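PDB 7EBD: TIR-like domain-containing protein from Prevotella corporis, which belongs to the prokaryotic STING family and, in this two-subunit assembly, holds the ligand C2E in a pocket to which both subunits contribute. Local coordinates for residues A[10-13]-A[14-18]; A[23-27]-A[28-32]; A[32-36]-A[37-41]; A[59-62]-A[63-67]. All coordinates share one frame; numbering follows the deposited sequence.

How the contacts relate
Following the chain from the N terminus, contact 1 lies within helix 6-28 at the C2E pocket, and contact 2 lies at the end of the same helix, centre to centre about 19 Å away. Contact 3 begins where contact 2 ends, since the two share Thr32, and it closes the tight hairpin loop between strands 34-35 and 38-39. The two touch: Trp25 CH2 lies 3.5 Å from Ile35 CD1, which ties the helix end to the hairpin. Contact 4 comes later, within helix 57-67, on the other side of the chain's centre from contact 1. All are local; apart from the shared Thr32 they follow one another along the chain, and none nests in or crosses another.

Contact 1. Residues A[10-13]-A[14-18]; sequences IAIS and YFEGF. With C2E (9,9'-[(2R,3R,3aS,5S,7aR,9R,10R,10aS,12S,14aR)-3,5,10,12-tetrahydroxy-5,12-dioxidooctahydro-2H,7H-difuro[3,2-d:3',2'-j][1,3,7,9,2,8]tetraoxadiphosphacyclododecine-2,9-diyl]bis(2-amino-1,9-dihydro-6H-purin-6-one)), chain E.
Ile10 and Tyr14 meet one helical turn apart in the interior of helix 6-28, where the Tyr14 N to Ile10 O bond is 2.9 Å. Three more i to i+4 bonds follow: Phe15 N to Ala11 O, Glu16 N to Ile12 O and Gly17 N to Ser13 O. The last is the most bent at the hydrogen (149°), in a region where residues 15-18 make a wider pi-type turn.

The tight, buried side faces the ligand, the core and the second subunit. Tyr14 has CG anti to its own amide nitrogen (chi1 180°), which carries the ring away from the preceding turn; its CD1 edge meets C2E O4' at 3.5 Å, near the ring plane, and OH is hydrogen-bonded to Asp99. The Phe18 ring lies with one face against the base, CE1 being 3.5 Å from C2E C2. Ser13 OG is hydrogen-bonded to Ile103 O of the second subunit.

Gly17 and Glu16 are partly exposed. Gly17, between the two aromatics in sequence, brings its O to 3.5 Å from C2E C8. Glu16 bends at chi2, laying CG over Ile12 O at 3.3 Å, and its carboxylate leads outward to a salt bridge from OE1 to Lys109 of the second subunit.

The helix thus divides its chemistry: the edge of Tyr14, a face of Phe18 and the Gly17 carbonyl meet C2E, while Ser13 and Glu16 bond to the second subunit.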
loop_
_atom_site.group_PDB
_atom_site.type_symbol
_atom_site.label_atom_id
_atom_site.label_comp_id
_atom_site.label_asym_id
_atom_site.label_seq_id
_atom_site.Cartn_x
_atom_site.Cartn_y
_atom_site.Cartn_z
ATOM N N ILE A 10 -7.921 -6.352 -0.764
ATOM C CA ILE A 10 -6.493 -6.240 -0.486
ATOM C C ILE A 10 -5.679 -6.705 -1.687
ATOM O O ILE A 10 -4.697 -6.063 -2.079
ATOM C CB ILE A 10 -6.135 -7.033 0.786
ATOM C CG1 ILE A 10 -6.689 -6.330 2.028
ATOM C CG2 ILE A 10 -4.632 -7.215 0.903
ATOM C CD1 ILE A 10 -6.080 -4.974 2.284
ATOM N N ALA A 11 -6.077 -7.826 -2.291
ATOM C CA ALA A 11 -5.377 -8.323 -3.470
ATOM C C ALA A 11 -5.488 -7.345 -4.630
ATOM O O ALA A 11 -4.511 -7.115 -5.351
ATOM C CB ALA A 11 -5.927 -9.693 -3.864
ATOM N N ILE A 12 -6.668 -6.750 -4.821
ATOM C CA ILE A 12 -6.840 -5.797 -5.915
ATOM C C ILE A 12 -5.962 -4.569 -5.699
ATOM O O ILE A 12 -5.311 -4.082 -6.632
ATOM C CB ILE A 12 -8.322 -5.409 -6.069
ATOM C CG1 ILE A 12 -9.171 -6.638 -6.388
ATOM C CG2 ILE A 12 -8.480 -4.379 -7.170
ATOM C CD1 ILE A 12 -10.652 -6.343 -6.473
ATOM N N SER A 13 -5.934 -4.044 -4.470
ATOM C CA SER A 13 -5.098 -2.881 -4.183
ATOM C C SER A 13 -3.621 -3.207 -4.353
ATOM O O SER A 13 -2.859 -2.400 -4.900
ATOM C CB SER A 13 -5.372 -2.371 -2.767
ATOM O OG SER A 13 -6.643 -1.756 -2.679
ATOM N N TYR A 14 -3.202 -4.393 -3.906
ATOM C CA TYR A 14 -1.808 -4.797 -4.053
ATOM C C TYR A 14 -1.428 -4.944 -5.521
ATOM O O TYR A 14 -0.326 -4.555 -5.927
ATOM C CB TYR A 14 -1.576 -6.102 -3.291
ATOM C CG TYR A 14 -0.168 -6.645 -3.363
ATOM C CD1 TYR A 14 0.904 -5.921 -2.858
ATOM C CD2 TYR A 14 0.087 -7.897 -3.911
ATOM C CE1 TYR A 14 2.193 -6.419 -2.913
ATOM C CE2 TYR A 14 1.372 -8.404 -3.968
ATOM C CZ TYR A 14 2.422 -7.659 -3.470
ATOM O OH TYR A 14 3.703 -8.159 -3.526
ATOM N N PHE A 15 -2.335 -5.483 -6.337
ATOM C CA PHE A 15 -2.050 -5.644 -7.758
ATOM C C PHE A 15 -1.994 -4.297 -8.468
ATOM O O PHE A 15 -1.088 -4.051 -9.273
ATOM C CB PHE A 15 -3.105 -6.550 -8.396
ATOM C CG PHE A 15 -2.957 -6.708 -9.884
ATOM C CD1 PHE A 15 -2.084 -7.645 -10.413
ATOM C CD2 PHE A 15 -3.697 -5.923 -10.755
ATOM C CE1 PHE A 15 -1.950 -7.791 -11.781
ATOM C CE2 PHE A 15 -3.565 -6.063 -12.123
ATOM C CZ PHE A 15 -2.691 -6.999 -12.638
ATOM N N GLU A 16 -2.945 -3.407 -8.173
ATOM C CA GLU A 16 -2.999 -2.118 -8.856
ATOM C C GLU A 16 -1.849 -1.211 -8.437
ATOM O O GLU A 16 -1.333 -0.440 -9.254
ATOM C CB GLU A 16 -4.340 -1.436 -8.586
ATOM C CG GLU A 16 -5.538 -2.109 -9.244
ATOM C CD GLU A 16 -5.417 -2.168 -10.757
ATOM O OE1 GLU A 16 -5.657 -3.248 -11.335
ATOM O OE2 GLU A 16 -5.071 -1.136 -11.369
ATOM N N GLY A 17 -1.440 -1.277 -7.172
ATOM C CA GLY A 17 -0.431 -0.378 -6.658
ATOM C C GLY A 17 0.994 -0.878 -6.683
ATOM O O GLY A 17 1.898 -0.131 -6.297
ATOM N N PHE A 18 1.243 -2.112 -7.123
ATOM C CA PHE A 18 2.607 -2.628 -7.102
ATOM C C PHE A 18 2.874 -3.666 -8.185
ATOM O O PHE A 18 3.747 -3.465 -9.036
ATOM C CB PHE A 18 2.925 -3.225 -5.729
ATOM C CG PHE A 18 4.241 -3.945 -5.677
ATOM C CD1 PHE A 18 5.433 -3.238 -5.679
ATOM C CD2 PHE A 18 4.288 -5.329 -5.632
ATOM C CE1 PHE A 18 6.648 -3.898 -5.638
ATOM C CE2 PHE A 18 5.498 -5.994 -5.591
ATOM C CZ PHE A 18 6.681 -5.279 -5.593
HETATM P P1 C2E E . -0.922 1.435 -2.236
HETATM O O2P C2E E . -0.246 2.575 -2.959
HETATM O O1P C2E E . -2.119 1.095 -3.082
HETATM O "O5'" C2E E . -0.051 0.046 -2.213
HETATM C "C5'" C2E E . -0.726 -1.133 -1.903
HETATM C "C4'" C2E E . 0.314 -2.218 -1.501
HETATM O "O4'" C2E E . 1.097 -2.473 -2.513
HETATM C "C3'" C2E E . 1.243 -1.694 -0.386
HETATM O "O3'" C2E E . 0.717 -1.992 0.820
HETATM C "C2'" C2E E . 2.539 -2.484 -0.642
HETATM O "O2'" C2E E . 2.443 -3.851 -0.045
HETATM C "C1'" C2E E . 2.610 -2.595 -1.944
HETATM N N9 C2E E . 3.436 -1.555 -2.491
HETATM C C8 C2E E . 2.953 -0.391 -2.950
HETATM N N7 C2E E . 4.045 0.289 -3.361
HETATM C C5 C2E E . 5.134 -0.462 -3.146
HETATM C C6 C2E E . 6.626 -0.220 -3.409
HETATM O O6 C2E E . 6.992 0.795 -3.893
HETATM N N1 C2E E . 7.582 -1.226 -3.068
HETATM C C2 C2E E . 7.150 -2.465 -2.478
HETATM N N2 C2E E . 8.118 -3.487 -2.130
HETATM N N3 C2E E . 5.729 -2.695 -2.227
HETATM C C4 C2E E . 4.744 -1.643 -2.589
HETATM P P11 C2E E . 1.384 -1.103 2.059
HETATM O O21 C2E E . 2.859 -1.311 2.307
HETATM O O11 C2E E . 0.699 -1.583 3.317
HETATM O O5A C2E E . 0.897 0.455 1.820
HETATM C C5A C2E E . -0.467 0.608 2.104
HETATM C C4A C2E E . -0.899 1.977 1.745
HETATM O O4A C2E E . -0.278 2.861 2.478
HETATM C C3A C2E E . -0.489 2.330 0.154
HETATM O O3A C2E E . -1.569 1.848 -0.770
HETATM C C2A C2E E . -0.403 3.548 0.103
HETATM O O2A C2E E . -1.758 4.183 -0.060
HETATM C C1A C2E E . 0.199 3.950 1.548
HETATM N N91 C2E E . 1.507 3.977 1.498
HETATM C C81 C2E E . 2.415 3.039 1.827
HETATM N N71 C2E E . 3.631 3.568 1.590
HETATM C C51 C2E E . 3.459 4.803 1.131
HETATM C C61 C2E E . 4.462 5.871 0.701
HETATM O O61 C2E E . 5.621 5.646 0.751
HETATM N N11 C2E E . 4.001 7.141 0.235
HETATM C C21 C2E E . 2.588 7.411 0.173
HETATM N N21 C2E E . 2.118 8.701 -0.300
HETATM N N31 C2E E . 1.633 6.389 0.585
HETATM C C41 C2E E . 2.124 5.067 1.071
#

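Contact 2. Residues A[23-27]-A[28-32]; sequences AEWIV and TEMPT
The C-terminal end of helix 6-28 brings Trp25 against Glu29 and Met30, and Glu24 against Thr28, as the chain turns toward the hairpin at 34-39. Glu24 O takes two bonds from Thr28, one from N and one from OG1 at 2.7 Å, and the two donors reach it from opposite faces of the carbonyl plane. Thr28 OG1 sits between its own backbone N and carbonyl carbon (chi1 69°), which turns the hydroxyl back toward the helix.

Trp25 O is also doubly used, by Glu29 N at 2.9 Å and by Met30 N at 2.8 Å, the latter nearly along the C=O axis. Glu29 is the first residue to depart from helical backbone angles, and the chain goes on as a short 3-10 segment, 30-32. One face of the indole receives the side chains of Glu29 and Met30 in CH-pi contacts: Glu29 CB is 4.0 Å from the centroid of the Trp25 five-membered ring, and Met30 CB is 3.8 Å from that of the six-membered ring. The selenium of Met30, a selenomethionine, makes an oblique Met-aromatic contact, with SE 5.2 Å from the six-membered centroid of Trp25. Its terminal CE bends back to Ile26 CG2 at 4.0 Å.

The Glu29 carboxylate stands 68° from the indole plane, with OE1 3.1 Å from Trp25 CD1. Leu95 of strand 94-99 packs on both Trp25 and Met30, and Met75 of strand 71-75 adds to the packing on Trp25.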
loop_
_atom_site.group_PDB
_atom_site.type_symbol
_atom_site.label_atom_id
_atom_site.label_comp_id
_atom_site.label_asym_id
_atom_site.label_seq_id
_atom_site.Cartn_x
_atom_site.Cartn_y
_atom_site.Cartn_z
ATOM N N ALA A 23 5.606 -5.446 -12.971
ATOM C CA ALA A 23 5.656 -6.275 -14.169
ATOM C C ALA A 23 5.851 -5.425 -15.418
ATOM O O ALA A 23 6.620 -5.793 -16.317
ATOM C CB ALA A 23 4.382 -7.111 -14.284
ATOM N N GLU A 24 5.163 -4.283 -15.492
ATOM C CA GLU A 24 5.338 -3.400 -16.639
ATOM C C GLU A 24 6.768 -2.883 -16.721
ATOM O O GLU A 24 7.341 -2.791 -17.812
ATOM C CB GLU A 24 4.349 -2.237 -16.568
ATOM C CG GLU A 24 4.386 -1.337 -17.789
ATOM C CD GLU A 24 3.377 -0.211 -17.713
ATOM O OE1 GLU A 24 3.637 0.856 -18.307
ATOM O OE2 GLU A 24 2.328 -0.391 -17.060
ATOM N N TRP A 25 7.364 -2.546 -15.575
ATOM C CA TRP A 25 8.753 -2.101 -15.580
ATOM C C TRP A 25 9.688 -3.218 -16.027
ATOM O O TRP A 25 10.624 -2.983 -16.799
ATOM C CB TRP A 25 9.151 -1.598 -14.193
ATOM C CG TRP A 25 10.576 -1.144 -14.111
ATOM C CD1 TRP A 25 11.044 0.122 -14.302
ATOM C CD2 TRP A 25 11.722 -1.956 -13.822
ATOM N NE1 TRP A 25 12.409 0.152 -14.147
ATOM C CE2 TRP A 25 12.850 -1.111 -13.852
ATOM C CE3 TRP A 25 11.905 -3.314 -13.541
ATOM C CZ2 TRP A 25 14.139 -1.579 -13.608
ATOM C CZ3 TRP A 25 13.185 -3.775 -13.295
ATOM C CH2 TRP A 25 14.285 -2.911 -13.334
ATOM N N ILE A 26 9.451 -4.440 -15.546
ATOM C CA ILE A 26 10.294 -5.569 -15.931
ATOM C C ILE A 26 10.226 -5.797 -17.434
ATOM O O ILE A 26 11.246 -6.052 -18.087
ATOM C CB ILE A 26 9.889 -6.831 -15.145
ATOM C CG1 ILE A 26 10.290 -6.702 -13.676
ATOM C CG2 ILE A 26 10.513 -8.075 -15.764
ATOM C CD1 ILE A 26 9.851 -7.875 -12.821
ATOM N N VAL A 27 9.029 -5.697 -18.012
ATOM C CA VAL A 27 8.868 -6.035 -19.423
ATOM C C VAL A 27 9.363 -4.907 -20.324
ATOM O O VAL A 27 10.082 -5.149 -21.301
ATOM C CB VAL A 27 7.402 -6.399 -19.723
ATOM C CG1 VAL A 27 7.194 -6.546 -21.219
ATOM C CG2 VAL A 27 7.026 -7.688 -19.009
ATOM N N THR A 28 9.000 -3.658 -20.017
ATOM C CA THR A 28 9.188 -2.565 -20.963
ATOM C C THR A 28 10.337 -1.622 -20.632
ATOM O O THR A 28 10.744 -0.853 -21.507
ATOM C CB THR A 28 7.898 -1.736 -21.086
ATOM O OG1 THR A 28 7.668 -1.012 -19.871
ATOM C CG2 THR A 28 6.707 -2.645 -21.354
ATOM N N GLU A 29 10.870 -1.654 -19.413
ATOM C CA GLU A 29 11.893 -0.699 -19.006
ATOM C C GLU A 29 13.193 -1.336 -18.547
ATOM O O GLU A 29 14.259 -0.761 -18.784
ATOM C CB GLU A 29 11.368 0.205 -17.879
ATOM C CG GLU A 29 10.305 1.194 -18.322
ATOM C CD GLU A 29 9.801 2.058 -17.181
ATOM O OE1 GLU A 29 9.111 1.526 -16.285
ATOM O OE2 GLU A 29 10.105 3.270 -17.174
HETATM N N MSE A 30 13.140 -2.497 -17.905
HETATM C CA MSE A 30 14.341 -3.158 -17.399
HETATM C C MSE A 30 15.416 -3.479 -18.458
HETATM O O MSE A 30 16.599 -3.252 -18.197
HETATM C CB MSE A 30 13.956 -4.441 -16.661
HETATM C CG MSE A 30 15.130 -5.137 -16.006
HETATM SE SE MSE A 30 14.706 -6.969 -15.541
HETATM C CE MSE A 30 14.196 -7.609 -17.311
ATOM N N PRO A 31 15.035 -4.006 -19.631
ATOM C CA PRO A 31 16.052 -4.289 -20.662
ATOM C C PRO A 31 16.825 -3.064 -21.119
ATOM O O PRO A 31 17.875 -3.221 -21.757
ATOM C CB PRO A 31 15.233 -4.884 -21.815
ATOM C CG PRO A 31 14.032 -5.442 -21.164
ATOM C CD PRO A 31 13.708 -4.489 -20.059
ATOM N N THR A 32 16.351 -1.858 -20.812
ATOM C CA THR A 32 17.035 -0.630 -21.192
ATOM C C THR A 32 17.541 0.146 -19.983
ATOM O O THR A 32 17.976 1.292 -20.134
ATOM C CB THR A 32 16.109 0.258 -22.029
ATOM O OG1 THR A 32 15.065 0.779 -21.199
ATOM C CG2 THR A 32 15.474 -0.552 -23.145
#

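Contact 3. Residues A[32-36]-A[37-41]; sequences TTEID and GKTYT
The Tyr40 ring is the flat group here: Ile35 approaches its edge, near the ring plane, with CB 4.2 Å from Tyr40 CE2, and Lys38 lays its CE over one face, 3.8 Å above the plane and displaced toward the rim. The bend of the Lys38 chain at chi3 (80°) places the methylene there, while NZ has a long, weak ion pair with Asp93. An acetate ion, probably from the crystallisation liquor, lies about 3 Å from the Tyr40 side chain, nearest atoms.

Ile35 and Lys38 form an antiparallel hydrogen-bonded pair, and the type I' turn that joins them through Asp36 and Gly37 makes this a beta hairpin with a two-residue loop. Its two bonds differ in quality. Ile35 N to Lys38 O is 2.8 Å and lies in the carbonyl plane; Lys38 N to Ile35 O is longer, at 3.2 Å, and its donor stands well above the plane of that carbonyl. Asp36 and Gly37 both have positive phi, 51° and 97°, as the turn requires.

On the opposite face of the hairpin from Ile35 and Lys38, Glu34 crosses Thr39, with Glu34 CG 3.4 Å from Thr39 OG1. Lys38 O is approached a second time by Glu34 CA at 3.3 Å, in a CA-H...O contact. Leu95 of strand 94-99 packs against both Ile35 and Tyr40, so the hairpin rests on the main sheet through the side that carries these two residues.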
loop_
_atom_site.group_PDB
_atom_site.type_symbol
_atom_site.label_atom_id
_atom_site.label_comp_id
_atom_site.label_asym_id
_atom_site.label_seq_id
_atom_site.Cartn_x
_atom_site.Cartn_y
_atom_site.Cartn_z
ATOM N N THR A 32 16.351 -1.858 -20.812
ATOM C CA THR A 32 17.035 -0.630 -21.192
ATOM C C THR A 32 17.541 0.146 -19.983
ATOM O O THR A 32 17.976 1.292 -20.134
ATOM C CB THR A 32 16.109 0.258 -22.029
ATOM O OG1 THR A 32 15.065 0.779 -21.199
ATOM C CG2 THR A 32 15.474 -0.552 -23.145
ATOM N N THR A 33 17.502 -0.450 -18.793
ATOM C CA THR A 33 17.925 0.210 -17.567
ATOM C C THR A 33 19.122 -0.521 -16.977
ATOM O O THR A 33 19.135 -1.755 -16.901
ATOM C CB THR A 33 16.787 0.255 -16.537
ATOM O OG1 THR A 33 15.653 0.926 -17.098
ATOM C CG2 THR A 33 17.229 0.979 -15.277
ATOM N N GLU A 34 20.124 0.248 -16.558
ATOM C CA GLU A 34 21.324 -0.301 -15.942
ATOM C C GLU A 34 21.139 -0.328 -14.429
ATOM O O GLU A 34 20.924 0.719 -13.808
ATOM C CB GLU A 34 22.543 0.535 -16.324
ATOM C CG GLU A 34 23.328 -0.014 -17.499
ATOM C CD GLU A 34 24.325 0.989 -18.050
ATOM O OE1 GLU A 34 24.648 1.966 -17.344
ATOM O OE2 GLU A 34 24.778 0.803 -19.200
ATOM N N ILE A 35 21.223 -1.516 -13.841
ATOM C CA ILE A 35 21.071 -1.703 -12.401
ATOM C C ILE A 35 22.446 -2.031 -11.833
ATOM O O ILE A 35 22.936 -3.157 -11.974
ATOM C CB ILE A 35 20.047 -2.793 -12.069
ATOM C CG1 ILE A 35 18.654 -2.358 -12.523
ATOM C CG2 ILE A 35 20.046 -3.084 -10.583
ATOM C CD1 ILE A 35 17.555 -3.275 -12.067
ATOM N N ASP A 36 23.067 -1.043 -11.190
ATOM C CA ASP A 36 24.391 -1.186 -10.585
ATOM C C ASP A 36 25.401 -1.763 -11.575
ATOM O O ASP A 36 26.173 -2.671 -11.260
ATOM C CB ASP A 36 24.318 -2.039 -9.318
ATOM C CG ASP A 36 23.536 -1.366 -8.207
ATOM O OD1 ASP A 36 22.969 -0.280 -8.452
ATOM O OD2 ASP A 36 23.490 -1.924 -7.090
ATOM N N GLY A 37 25.386 -1.227 -12.795
ATOM C CA GLY A 37 26.346 -1.590 -13.810
ATOM C C GLY A 37 25.872 -2.637 -14.797
ATOM O O GLY A 37 26.386 -2.683 -15.921
ATOM N N LYS A 38 24.909 -3.471 -14.416
ATOM C CA LYS A 38 24.473 -4.577 -15.255
ATOM C C LYS A 38 23.199 -4.230 -16.011
ATOM O O LYS A 38 22.393 -3.404 -15.574
ATOM C CB LYS A 38 24.235 -5.833 -14.414
ATOM C CG LYS A 38 25.298 -6.901 -14.568
ATOM C CD LYS A 38 24.722 -8.290 -14.342
ATOM C CE LYS A 38 23.995 -8.796 -15.577
ATOM N NZ LYS A 38 23.469 -10.176 -15.382
ATOM N N THR A 39 23.021 -4.891 -17.152
ATOM C CA THR A 39 21.825 -4.767 -17.976
ATOM C C THR A 39 21.210 -6.149 -18.121
ATOM O O THR A 39 21.841 -7.056 -18.677
ATOM C CB THR A 39 22.151 -4.170 -19.347
ATOM O OG1 THR A 39 22.553 -2.802 -19.193
ATOM C CG2 THR A 39 20.934 -4.235 -20.256
ATOM N N TYR A 40 19.991 -6.311 -17.621
ATOM C CA TYR A 40 19.327 -7.605 -17.604
ATOM C C TYR A 40 18.370 -7.735 -18.779
ATOM O O TYR A 40 17.652 -6.790 -19.121
ATOM C CB TYR A 40 18.570 -7.808 -16.291
ATOM C CG TYR A 40 19.467 -7.874 -15.081
ATOM C CD1 TYR A 40 20.008 -9.083 -14.664
ATOM C CD2 TYR A 40 19.778 -6.732 -14.355
ATOM C CE1 TYR A 40 20.831 -9.155 -13.561
ATOM C CE2 TYR A 40 20.602 -6.794 -13.247
ATOM C CZ TYR A 40 21.124 -8.009 -12.856
ATOM O OH TYR A 40 21.946 -8.084 -11.757
ATOM N N THR A 41 18.364 -8.918 -19.392
ATOM C CA THR A 41 17.435 -9.233 -20.467
ATOM C C THR A 41 16.208 -9.992 -19.984
ATOM O O THR A 41 15.211 -10.052 -20.711
ATOM C CB THR A 41 18.134 -10.060 -21.554
ATOM O OG1 THR A 41 18.745 -11.212 -20.959
ATOM C CG2 THR A 41 19.199 -9.230 -22.253
#

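Contact 4. Residues A[59-62]-A[63-67]; sequences KSAM and LFYKK
Ala61, Met62 and Leu63 are the residues most engaged in this contact, a turn of helix 57-67. Ala61 meets Tyr65 one turn further on: its methyl CB is 4.0 Å from Tyr65 CE2, and its carbonyl oxygen points to the same side chain. Tyr65 N donates to Ala61 O at 2.9 Å, and the ring of that tyrosine lies with one face against the oxygen, which stands 2.9 Å above the ring plane and toward its rim. With CG anti to its own carbonyl carbon (chi1 -61°), Tyr65 points its ring back along the helix, and a chi2 of -22° turns the ring face to Ala61.

Met62, a selenomethionine, joins mainly through its backbone: its O accepts from Lys66 N at 2.9 Å, and Lys66 CB also lies 3.5 Å from that oxygen. Leu63 N donates to Lys59 O (164° at the hydrogen), and Leu63 CB is 3.4 Å from the same oxygen. The rest of the leucine side chain leads away.

Met62 and Leu63 are exposed and contribute chiefly through these backbone bonds, whereas buried Ala61 packs on Met100, and the partly exposed Tyr65 on Leu70 and Asp99. Tyr65 OH is hydrogen-bonded to Met100 N, and this bond, with Ala61 against the ring, probably fixes the orientation of a tyrosine whose side chain is about 5 Å from C2E at the nearest atoms.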
loop_
_atom_site.group_PDB
_atom_site.type_symbol
_atom_site.label_atom_id
_atom_site.label_comp_id
_atom_site.label_asym_id
_atom_site.label_seq_id
_atom_site.Cartn_x
_atom_site.Cartn_y
_atom_site.Cartn_z
ATOM N N LYS A 59 8.583 -7.362 9.785
ATOM C CA LYS A 59 9.717 -8.100 10.331
ATOM C C LYS A 59 9.938 -9.407 9.580
ATOM O O LYS A 59 11.082 -9.774 9.286
ATOM C CB LYS A 59 9.506 -8.358 11.823
ATOM C CG LYS A 59 9.477 -7.092 12.664
ATOM C CD LYS A 59 9.273 -7.399 14.140
ATOM C CE LYS A 59 9.673 -6.214 15.007
ATOM N NZ LYS A 59 9.248 -6.383 16.424
ATOM N N SER A 60 8.857 -10.125 9.264
ATOM C CA SER A 60 8.992 -11.335 8.459
ATOM C C SER A 60 9.578 -11.015 7.092
ATOM O O SER A 60 10.408 -11.769 6.570
ATOM C CB SER A 60 7.636 -12.028 8.318
ATOM O OG SER A 60 7.081 -12.324 9.588
ATOM N N ALA A 61 9.176 -9.886 6.507
ATOM C CA ALA A 61 9.708 -9.495 5.206
ATOM C C ALA A 61 11.194 -9.179 5.289
ATOM O O ALA A 61 11.973 -9.616 4.436
ATOM C CB ALA A 61 8.932 -8.298 4.660
HETATM N N MSE A 62 11.607 -8.428 6.308
HETATM C CA MSE A 62 13.019 -8.103 6.498
HETATM C C MSE A 62 13.858 -9.362 6.699
HETATM O O MSE A 62 14.935 -9.509 6.111
HETATM C CB MSE A 62 13.202 -7.156 7.686
HETATM C CG MSE A 62 12.896 -5.701 7.370
HETATM SE SE MSE A 62 13.167 -4.496 8.883
HETATM C CE MSE A 62 11.638 -5.014 9.973
ATOM N N LEU A 63 13.348 -10.276 7.528
ATOM C CA LEU A 63 14.062 -11.522 7.780
ATOM C C LEU A 63 14.184 -12.356 6.511
ATOM O O LEU A 63 15.253 -12.907 6.222
ATOM C CB LEU A 63 13.355 -12.315 8.879
ATOM C CG LEU A 63 14.158 -13.425 9.556
ATOM C CD1 LEU A 63 15.410 -12.864 10.216
ATOM C CD2 LEU A 63 13.294 -14.160 10.569
ATOM N N PHE A 64 13.102 -12.451 5.734
ATOM C CA PHE A 64 13.148 -13.212 4.490
ATOM C C PHE A 64 14.106 -12.578 3.490
ATOM O O PHE A 64 14.842 -13.284 2.791
ATOM C CB PHE A 64 11.745 -13.324 3.893
ATOM C CG PHE A 64 11.713 -13.928 2.518
ATOM C CD1 PHE A 64 11.815 -15.298 2.347
ATOM C CD2 PHE A 64 11.567 -13.127 1.398
ATOM C CE1 PHE A 64 11.780 -15.858 1.082
ATOM C CE2 PHE A 64 11.533 -13.682 0.131
ATOM C CZ PHE A 64 11.638 -15.048 -0.026
ATOM N N TYR A 65 14.112 -11.246 3.406
ATOM C CA TYR A 65 15.010 -10.569 2.475
ATOM C C TYR A 65 16.466 -10.769 2.868
ATOM O O TYR A 65 17.327 -10.966 2.000
ATOM C CB TYR A 65 14.681 -9.078 2.400
ATOM C CG TYR A 65 13.280 -8.763 1.921
ATOM C CD1 TYR A 65 12.551 -9.685 1.180
ATOM C CD2 TYR A 65 12.689 -7.537 2.202
ATOM C CE1 TYR A 65 11.273 -9.398 0.740
ATOM C CE2 TYR A 65 11.413 -7.240 1.766
ATOM C CZ TYR A 65 10.709 -8.174 1.035
ATOM O OH TYR A 65 9.439 -7.880 0.599
ATOM N N LYS A 66 16.769 -10.727 4.169
ATOM C CA LYS A 66 18.156 -10.910 4.586
ATOM C C LYS A 66 18.591 -12.363 4.424
ATOM O O LYS A 66 19.740 -12.634 4.059
ATOM C CB LYS A 66 18.336 -10.435 6.031
ATOM C CG LYS A 66 19.781 -10.432 6.541
ATOM C CD LYS A 66 20.196 -11.747 7.185
ATOM C CE LYS A 66 19.616 -11.887 8.580
ATOM N NZ LYS A 66 19.392 -13.312 8.948
ATOM N N LYS A 67 17.685 -13.312 4.674
ATOM C CA LYS A 67 18.032 -14.722 4.530
ATOM C C LYS A 67 18.176 -15.144 3.074
ATOM O O LYS A 67 18.760 -16.200 2.805
ATOM C CB LYS A 67 16.993 -15.603 5.224
ATOM C CG LYS A 67 16.993 -15.499 6.742
ATOM C CD LYS A 67 16.043 -16.514 7.356
ATOM C CE LYS A 67 16.168 -16.554 8.868
ATOM N NZ LYS A 67 15.270 -17.582 9.466
#